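Local structure of aminoglycoside 3'-phosphotransferase AphA1-IAB (Acinetobacter baumannii, 4GKH) at residues V122-V127 against L205-G210. The protein transfers a phosphate from a nucleoside triphosphate to the 3'-hydroxyl of kanamycin and related aminoglycosides, giving resistance to these antibiotics. Residues are numbered along the deposited sequence; the frame is centred on the assembly and turned at random.
Sequences VDALAV and LIFDEG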
loop_
_atom_site.group_PDB
_atom_site.type_symbol
_atom_site.label_atom_id
_atom_site.label_comp_id
_atom_site.label_asym_id
_atom_site.label_seq_id
_atom_site.Cartn_x
_atom_site.Cartn_y
_atom_site.Cartn_z
ATOM N N VAL A 122 15.197 6.450 -4.376
ATOM C CA VAL A 122 14.113 6.804 -5.284
ATOM C C VAL A 122 14.280 6.120 -6.651
ATOM O O VAL A 122 13.302 5.639 -7.235
ATOM C CB VAL A 122 13.986 8.340 -5.424
ATOM C CG1 VAL A 122 13.151 8.713 -6.642
ATOM C CG2 VAL A 122 13.402 8.937 -4.134
ATOM N N ASP A 123 15.514 6.054 -7.145
ATOM C CA ASP A 123 15.786 5.353 -8.403
ATOM C C ASP A 123 15.312 3.906 -8.321
ATOM O O ASP A 123 14.711 3.393 -9.259
ATOM C CB ASP A 123 17.281 5.355 -8.736
ATOM C CG ASP A 123 17.797 6.726 -9.119
ATOM O OD1 ASP A 123 16.981 7.666 -9.240
ATOM O OD2 ASP A 123 19.024 6.858 -9.301
ATOM N N ALA A 124 15.600 3.247 -7.203
ATOM C CA ALA A 124 15.163 1.867 -7.014
ATOM C C ALA A 124 13.646 1.779 -6.953
ATOM O O ALA A 124 13.056 0.844 -7.482
ATOM C CB ALA A 124 15.778 1.259 -5.762
ATOM N N LEU A 125 13.017 2.752 -6.301
ATOM C CA LEU A 125 11.552 2.756 -6.182
ATOM C C LEU A 125 10.887 2.907 -7.548
ATOM O O LEU A 125 9.890 2.241 -7.834
ATOM C CB LEU A 125 11.097 3.881 -5.258
ATOM C CG LEU A 125 11.303 3.706 -3.742
ATOM C CD1 LEU A 125 11.101 5.044 -3.004
ATOM C CD2 LEU A 125 10.388 2.614 -3.153
ATOM N N ALA A 126 11.443 3.781 -8.390
ATOM C CA ALA A 126 10.908 3.984 -9.744
ATOM C C ALA A 126 11.011 2.710 -10.573
ATOM O O ALA A 126 10.059 2.328 -11.271
ATOM C CB ALA A 126 11.632 5.147 -10.457
ATOM N N VAL A 127 12.158 2.042 -10.482
ATOM C CA VAL A 127 12.376 0.810 -11.244
ATOM C C VAL A 127 11.352 -0.250 -10.847
ATOM O O VAL A 127 10.776 -0.952 -11.696
ATOM C CB VAL A 127 13.799 0.236 -11.013
ATOM C CG1 VAL A 127 13.899 -1.185 -11.572
ATOM C CG2 VAL A 127 14.866 1.145 -11.630
ATOM N N LEU A 205 7.320 -0.630 1.110
ATOM C CA LEU A 205 8.377 -1.126 0.234
ATOM C C LEU A 205 9.547 -1.474 1.126
ATOM O O LEU A 205 9.956 -0.655 1.959
ATOM C CB LEU A 205 8.791 -0.054 -0.768
ATOM C CG LEU A 205 7.985 0.173 -2.051
ATOM C CD1 LEU A 205 7.847 -1.127 -2.844
ATOM C CD2 LEU A 205 6.636 0.790 -1.763
ATOM N N ILE A 206 10.103 -2.676 0.961
ATOM C CA ILE A 206 11.102 -3.158 1.916
ATOM C C ILE A 206 12.502 -3.263 1.318
ATOM O O ILE A 206 12.690 -3.900 0.289
ATOM C CB ILE A 206 10.697 -4.534 2.499
ATOM C CG1 ILE A 206 9.269 -4.467 3.035
ATOM C CG2 ILE A 206 11.663 -4.963 3.600
ATOM C CD1 ILE A 206 9.102 -3.480 4.173
ATOM N N PHE A 207 13.462 -2.629 1.982
ATOM C CA PHE A 207 14.856 -2.623 1.563
ATOM C C PHE A 207 15.664 -3.525 2.471
ATOM O O PHE A 207 15.466 -3.539 3.693
ATOM C CB PHE A 207 15.436 -1.209 1.638
ATOM C CG PHE A 207 15.147 -0.362 0.425
ATOM C CD1 PHE A 207 13.906 0.243 0.259
ATOM C CD2 PHE A 207 16.127 -0.145 -0.527
ATOM C CE1 PHE A 207 13.649 1.032 -0.848
ATOM C CE2 PHE A 207 15.885 0.636 -1.629
ATOM C CZ PHE A 207 14.644 1.227 -1.796
ATOM N N ASP A 208 16.594 -4.262 1.872
ATOM C CA ASP A 208 17.454 -5.171 2.618
ATOM C C ASP A 208 18.833 -5.196 1.974
ATOM O O ASP A 208 18.954 -5.470 0.780
ATOM C CB ASP A 208 16.854 -6.576 2.615
ATOM C CG ASP A 208 17.654 -7.558 3.457
ATOM O OD1 ASP A 208 17.743 -7.362 4.688
ATOM O OD2 ASP A 208 18.180 -8.532 2.885
ATOM N N GLU A 209 19.860 -4.899 2.764
ATOM C CA GLU A 209 21.238 -4.836 2.273
ATOM C C GLU A 209 21.384 -3.990 1.012
ATOM O O GLU A 209 22.136 -4.345 0.098
ATOM C CB GLU A 209 21.784 -6.237 2.015
ATOM C CG GLU A 209 21.737 -7.142 3.224
ATOM C CD GLU A 209 22.558 -8.402 3.030
ATOM O OE1 GLU A 209 23.109 -8.595 1.922
ATOM O OE2 GLU A 209 22.655 -9.196 3.990
ATOM N N GLY A 210 20.643 -2.887 0.954
ATOM C CA GLY A 210 20.800 -1.928 -0.118
ATOM C C GLY A 210 19.813 -2.088 -1.252
ATOM O O GLY A 210 19.653 -1.190 -2.078
#
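L125 and F207 meet where helix 118-133 packs against a β-hairpin, strands 205-208 and 211-215, in the eukaryotic protein kinase-like fold of this enzyme. The contact is entirely apolar, carried by two residues of the helix and two of strand 205-208, whose short axes pass 10.9 Å apart at 126°; side chains bridge that gap.

Among the aliphatic contacts, L125 does the reaching. Its CB does not point straight at the strand, but with CG anti to the carbonyl carbon (chi1 -75°) and CD1 taking the extended position (chi2 167°), the other branch, CD2, is left facing L205. There CD2 sits 3.6 Å from L205 CG and 3.9 Å from L205 CB, the methyl lying against the branch point of the other leucine.

I121 of the helix and L212 of the partner strand also touch F207, while F128 and C215 pack on L205. I206 turns to the other side of the strand, where it touches the bound pyrazolopyrimidine inhibitor; the helix contact thus backs a strand that lines the inhibitor pocket.

The aromatic contacts involve the outer end of the F207 ring. L125 CD2 comes in at the ring edge, near its plane, 4.3 Å from F207 CE1; the same methyl thus touches both L205 and F207. A124, one residue earlier on the helix, directs its CB toward the strand and approaches the same ring obliquely, with A124 CB resting 4.1 Å from F207 CZ and 4.2 Å from F207 CE2.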